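Local coordinates for protein enoyl CoA hydratase/isomerase (Crotonase) (Legionella pneumophila subsp. pneumophila, PDB 3I47) that probably acts as an enoyl-CoA hydratase or isomerase of the crotonase family, hydrating or rearranging the double bond of enoyl-CoA thioesters, at residues A[10-15]-A[196-201]; A[27-32]-A[64-69]. All coordinates share one frame; numbering follows the deposited sequence.

Both interactions lie within one crotonase-family chain and are about 29 Å apart between centres; their nearest atoms are about 15 Å apart, so they do not touch. Along the chain, interaction 2 is nested inside the long loop closed by interaction 1, which brings the helix 189-201 back to the hairpin of strands 6-11 and 14-19. Strand 14-19 leads on toward helix 30-45, whose start takes part in interaction 2. Residues 64-69 follow strand 51-56, next to 14-19 in the sheet. In crotonase relatives, a backbone N-H from the GAD sequence found here at 64-66 helps form the oxyanion hole, which places interaction 2 nearer the probable thioester site.

Interaction 1: residues A[10-15]-A[196-201]; sequences IQDKVG and YASQIS
V14 and A197 meet at the centre of this contact, where a β-hairpin lies against the last turns of a helix. V14 directs its CB toward the helix, and its two methyls divide from there. CG1, anti to the backbone N (chi1 -178°), reaches A197 CB at 4.0 Å. CG2 does more: it lies 3.9 Å from A197 CB, runs up to S198 N at 4.1 Å and comes within 4.3 Å of S201 OG, so that one methyl touches A197 and S198 and, one turn further on, S201. The hairpin consists of strands 6-11 and 14-19, joined by a type I' turn from Q11 to V14. D12 and K13 take the positive phi angles of that turn, while Q11 and V14 exchange two backbone hydrogen bonds. This hairpin forms one edge of the six-stranded sheet of the crotonase fold. Helix 189-201 follows the strand at the other edge, 182-184, and lies across the sheet: Y196 and I200 touch strand 123-127, A197 and S201 rest on V51, and V14 itself packs on V53. Beside V14 the contact turns polar: D12 brings OD2 within 3.4 Å of S198 OG, yet that hydroxyl is hydrogen-bonded to L194 O one turn earlier in the helix. S201 likewise turns its hydroxyl back into the helix, OG donating to S198 O at 2.7 Å; the C=O...OG angle of 114° means that the carbonyl is approached well off its axis. D12 O approaches the same OG from the turn. K13 sets CB 4.2 Å from S201 CB before the rest of its chain leads away, and next to it S201 O accepts from R50 NH1.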
loop_
_atom_site.group_PDB
_atom_site.type_symbol
_atom_site.label_atom_id
_atom_site.label_comp_id
_atom_site.label_asym_id
_atom_site.label_seq_id
_atom_site.Cartn_x
_atom_site.Cartn_y
_atom_site.Cartn_z
ATOM N N ILE A 10 -13.627 -7.346 7.464
ATOM C CA ILE A 10 -14.001 -5.933 7.454
ATOM C C ILE A 10 -14.373 -5.491 8.870
ATOM O O ILE A 10 -15.184 -6.149 9.533
ATOM C CB ILE A 10 -15.173 -5.667 6.479
ATOM C CG1 ILE A 10 -14.787 -6.077 5.054
ATOM C CG2 ILE A 10 -15.609 -4.192 6.521
ATOM C CD1 ILE A 10 -15.973 -6.273 4.131
ATOM N N GLN A 11 -13.756 -4.406 9.335
ATOM C CA GLN A 11 -14.091 -3.763 10.614
ATOM C C GLN A 11 -14.331 -2.272 10.385
ATOM O O GLN A 11 -13.453 -1.604 9.868
ATOM C CB GLN A 11 -12.922 -3.863 11.601
ATOM C CG GLN A 11 -12.558 -5.243 12.117
ATOM C CD GLN A 11 -11.359 -5.201 13.069
ATOM O OE1 GLN A 11 -11.063 -4.168 13.679
ATOM N NE2 GLN A 11 -10.664 -6.331 13.195
ATOM N N ASP A 12 -15.485 -1.741 10.797
ATOM C CA ASP A 12 -15.726 -0.274 10.753
ATOM C C ASP A 12 -15.224 0.389 9.445
ATOM O O ASP A 12 -14.449 1.370 9.468
ATOM C CB ASP A 12 -15.114 0.421 11.995
ATOM C CG ASP A 12 -15.351 1.951 12.020
ATOM O OD1 ASP A 12 -16.434 2.416 11.592
ATOM O OD2 ASP A 12 -14.449 2.696 12.480
ATOM N N LYS A 13 -15.669 -0.171 8.318
ATOM C CA LYS A 13 -15.376 0.323 6.966
ATOM C C LYS A 13 -13.915 0.183 6.532
ATOM O O LYS A 13 -13.515 0.738 5.502
ATOM C CB LYS A 13 -15.885 1.761 6.772
ATOM C CG LYS A 13 -17.379 1.892 7.074
ATOM C CD LYS A 13 -17.937 3.236 6.641
ATOM C CE LYS A 13 -19.440 3.322 6.923
ATOM N NZ LYS A 13 -20.230 2.275 6.187
ATOM N N VAL A 14 -13.150 -0.597 7.296
ATOM C CA VAL A 14 -11.762 -0.913 6.936
ATOM C C VAL A 14 -11.655 -2.386 6.518
ATOM O O VAL A 14 -11.974 -3.290 7.297
ATOM C CB VAL A 14 -10.788 -0.624 8.107
ATOM C CG1 VAL A 14 -9.349 -0.909 7.692
ATOM C CG2 VAL A 14 -10.910 0.816 8.565
ATOM N N GLY A 15 -11.207 -2.621 5.288
ATOM C CA GLY A 15 -10.951 -3.994 4.821
ATOM C C GLY A 15 -9.534 -4.370 5.188
ATOM O O GLY A 15 -8.600 -3.633 4.875
ATOM N N TYR A 196 -5.790 4.734 12.916
ATOM C CA TYR A 196 -5.433 5.656 11.852
ATOM C C TYR A 196 -6.298 5.396 10.620
ATOM O O TYR A 196 -6.794 6.341 9.994
ATOM C CB TYR A 196 -3.940 5.515 11.550
ATOM C CG TYR A 196 -3.390 6.478 10.530
ATOM C CD1 TYR A 196 -3.065 7.785 10.883
ATOM C CD2 TYR A 196 -3.167 6.077 9.223
ATOM C CE1 TYR A 196 -2.542 8.678 9.946
ATOM C CE2 TYR A 196 -2.644 6.959 8.273
ATOM C CZ TYR A 196 -2.329 8.257 8.651
ATOM O OH TYR A 196 -1.803 9.130 7.730
ATOM N N ALA A 197 -6.497 4.114 10.298
ATOM C CA ALA A 197 -7.347 3.732 9.171
ATOM C C ALA A 197 -8.792 4.145 9.440
ATOM O O ALA A 197 -9.443 4.674 8.551
ATOM C CB ALA A 197 -7.247 2.224 8.888
ATOM N N SER A 198 -9.259 3.936 10.673
ATOM C CA SER A 198 -10.623 4.323 11.044
ATOM C C SER A 198 -10.821 5.825 10.879
ATOM O O SER A 198 -11.858 6.271 10.367
ATOM C CB SER A 198 -10.965 3.876 12.464
ATOM O OG SER A 198 -11.084 2.467 12.526
ATOM N N GLN A 199 -9.823 6.612 11.279
ATOM C CA GLN A 199 -9.895 8.073 11.118
ATOM C C GLN A 199 -10.072 8.508 9.663
ATOM O O GLN A 199 -10.899 9.378 9.365
ATOM C CB GLN A 199 -8.691 8.751 11.763
ATOM C CG GLN A 199 -8.789 8.762 13.284
ATOM C CD GLN A 199 -7.443 8.900 13.978
ATOM O OE1 GLN A 199 -6.396 9.029 13.335
ATOM N NE2 GLN A 199 -7.467 8.867 15.313
ATOM N N ILE A 200 -9.307 7.908 8.756
ATOM C CA ILE A 200 -9.490 8.176 7.339
ATOM C C ILE A 200 -10.883 7.720 6.862
ATOM O O ILE A 200 -11.537 8.426 6.079
ATOM C CB ILE A 200 -8.355 7.515 6.503
ATOM C CG1 ILE A 200 -7.003 8.125 6.900
ATOM C CG2 ILE A 200 -8.602 7.701 5.015
ATOM C CD1 ILE A 200 -5.792 7.387 6.322
ATOM N N SER A 201 -11.344 6.571 7.365
ATOM C CA SER A 201 -12.642 6.010 6.952
ATOM C C SER A 201 -13.800 6.872 7.437
ATOM O O SER A 201 -14.904 6.775 6.910
ATOM C CB SER A 201 -12.812 4.555 7.420
ATOM O OG SER A 201 -13.155 4.482 8.794
#

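Interaction 2: residues A[27-32]-A[64-69]; sequences AFDNQL and GADLTW
A single parallel β-bridge between F28 and A65 joins the two loops that lead into helices 30-45 and 67-74. In crotonase relatives the N-H of the alanine in this GAD sequence, here A65, helps form the oxyanion hole, so the bridge probably helps position that loop. F28 N donates to G64 O (2.8 Å) in the carbonyl plane, and D66 N donates to F28 O (2.8 Å) from 29° out of the carbonyl plane. Each loop ends in an aspartate N-cap. D29 OD1 is met by L32 N nearly along its C-O axis; D66 CG, anti to the backbone N (chi1 -179°), sets OD1 at the helix start to receive W69 N on its anti lone pair. The carboxylates lie side by side, and one water donates to D29 OD2 and D66 OD1. W69 CB meets D29 CB at 3.4 Å, and D29 CA sits over one indole face, a CH-pi contact. W69 NE1 is hydrogen-bonded to D84 OD1. Two like charges lie close, D29 OD2 4.3 Å from D66 OD1; the R21 salt bridge to D29, the two helix N-termini and the bridging water probably offset the repulsion.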
loop_
_atom_site.group_PDB
_atom_site.type_symbol
_atom_site.label_atom_id
_atom_site.label_comp_id
_atom_site.label_asym_id
_atom_site.label_seq_id
_atom_site.Cartn_x
_atom_site.Cartn_y
_atom_site.Cartn_z
ATOM N N ALA A 27 6.801 -15.650 3.251
ATOM C CA ALA A 27 7.637 -15.668 2.055
ATOM C C ALA A 27 6.748 -15.796 0.823
ATOM O O ALA A 27 5.805 -16.601 0.803
ATOM C CB ALA A 27 8.651 -16.797 2.131
ATOM N N PHE A 28 7.038 -14.991 -0.192
ATOM C CA PHE A 28 6.165 -14.855 -1.365
ATOM C C PHE A 28 6.251 -16.015 -2.353
ATOM O O PHE A 28 7.333 -16.566 -2.620
ATOM C CB PHE A 28 6.513 -13.563 -2.129
ATOM C CG PHE A 28 5.886 -12.297 -1.566
ATOM C CD1 PHE A 28 5.289 -12.263 -0.304
ATOM C CD2 PHE A 28 5.933 -11.126 -2.320
ATOM C CE1 PHE A 28 4.728 -11.057 0.202
ATOM C CE2 PHE A 28 5.370 -9.938 -1.833
ATOM C CZ PHE A 28 4.776 -9.909 -0.583
ATOM N N ASP A 29 5.101 -16.390 -2.898
ATOM C CA ASP A 29 5.047 -17.199 -4.120
ATOM C C ASP A 29 3.819 -16.781 -4.926
ATOM O O ASP A 29 3.052 -15.911 -4.482
ATOM C CB ASP A 29 5.094 -18.717 -3.829
ATOM C CG ASP A 29 3.907 -19.219 -3.017
ATOM O OD1 ASP A 29 2.786 -18.692 -3.164
ATOM O OD2 ASP A 29 4.089 -20.196 -2.256
ATOM N N ASN A 30 3.630 -17.369 -6.104
ATOM C CA ASN A 30 2.554 -16.938 -6.979
ATOM C C ASN A 30 1.173 -17.287 -6.407
ATOM O O ASN A 30 0.205 -16.591 -6.698
ATOM C CB ASN A 30 2.708 -17.557 -8.371
ATOM C CG ASN A 30 2.779 -19.056 -8.311
ATOM O OD1 ASN A 30 3.711 -19.610 -7.722
ATOM N ND2 ASN A 30 1.772 -19.725 -8.865
ATOM N N GLN A 31 1.096 -18.333 -5.582
ATOM C CA GLN A 31 -0.187 -18.733 -4.964
ATOM C C GLN A 31 -0.639 -17.698 -3.929
ATOM O O GLN A 31 -1.779 -17.224 -3.984
ATOM C CB GLN A 31 -0.084 -20.120 -4.334
ATOM C CG GLN A 31 -1.410 -20.643 -3.785
ATOM C CD GLN A 31 -1.240 -21.991 -3.133
ATOM O OE1 GLN A 31 -0.878 -22.966 -3.791
ATOM N NE2 GLN A 31 -1.511 -22.060 -1.825
ATOM N N LEU A 32 0.253 -17.329 -3.005
ATOM C CA LEU A 32 -0.101 -16.341 -1.992
ATOM C C LEU A 32 -0.479 -15.016 -2.659
ATOM O O LEU A 32 -1.457 -14.370 -2.279
ATOM C CB LEU A 32 1.070 -16.122 -1.017
ATOM C CG LEU A 32 0.873 -15.094 0.101
ATOM C CD1 LEU A 32 -0.174 -15.542 1.115
ATOM C CD2 LEU A 32 2.201 -14.766 0.785
ATOM N N GLY A 64 11.031 -12.625 2.412
ATOM C CA GLY A 64 11.617 -12.826 1.090
ATOM C C GLY A 64 10.765 -13.744 0.235
ATOM O O GLY A 64 9.552 -13.778 0.381
ATOM N N ALA A 65 11.411 -14.464 -0.675
ATOM C CA ALA A 65 10.706 -15.380 -1.575
ATOM C C ALA A 65 10.682 -16.766 -0.961
ATOM O O ALA A 65 11.638 -17.184 -0.300
ATOM C CB ALA A 65 11.389 -15.409 -2.936
ATOM N N ASP A 66 9.573 -17.475 -1.172
ATOM C CA ASP A 66 9.436 -18.846 -0.698
ATOM C C ASP A 66 10.440 -19.773 -1.394
ATOM O O ASP A 66 10.612 -19.707 -2.610
ATOM C CB ASP A 66 8.012 -19.332 -0.956
ATOM C CG ASP A 66 7.790 -20.743 -0.459
ATOM O OD1 ASP A 66 8.043 -21.693 -1.235
ATOM O OD2 ASP A 66 7.391 -20.904 0.718
ATOM N N LEU A 67 11.102 -20.616 -0.605
ATOM C CA LEU A 67 12.203 -21.445 -1.123
ATOM C C LEU A 67 11.744 -22.516 -2.108
ATOM O O LEU A 67 12.461 -22.822 -3.061
ATOM C CB LEU A 67 12.982 -22.087 0.030
ATOM C CG LEU A 67 13.860 -21.126 0.837
ATOM C CD1 LEU A 67 14.461 -21.854 2.033
ATOM C CD2 LEU A 67 14.964 -20.531 -0.033
ATOM N N THR A 68 10.556 -23.070 -1.888
ATOM C CA THR A 68 9.996 -24.039 -2.838
ATOM C C THR A 68 9.712 -23.357 -4.174
ATOM O O THR A 68 10.069 -23.872 -5.240
ATOM C CB THR A 68 8.716 -24.671 -2.291
ATOM O OG1 THR A 68 8.993 -25.283 -1.022
ATOM C CG2 THR A 68 8.145 -25.692 -3.279
ATOM N N TRP A 69 9.079 -22.185 -4.112
ATOM C CA TRP A 69 8.822 -21.419 -5.314
ATOM C C TRP A 69 10.131 -21.028 -6.011
ATOM O O TRP A 69 10.214 -21.084 -7.235
ATOM C CB TRP A 69 7.964 -20.178 -4.991
ATOM C CG TRP A 69 7.874 -19.234 -6.152
ATOM C CD1 TRP A 69 6.980 -19.278 -7.178
ATOM C CD2 TRP A 69 8.753 -18.145 -6.427
ATOM N NE1 TRP A 69 7.241 -18.280 -8.079
ATOM C CE2 TRP A 69 8.330 -17.567 -7.650
ATOM C CE3 TRP A 69 9.862 -17.604 -5.767
ATOM C CZ2 TRP A 69 8.962 -16.463 -8.216
ATOM C CZ3 TRP A 69 10.503 -16.521 -6.339
ATOM C CH2 TRP A 69 10.050 -15.959 -7.555
HETATM O O HOH W 1 5.631 -18.994 1.970
HETATM O O HOH W 2 5.781 -22.261 -2.641
#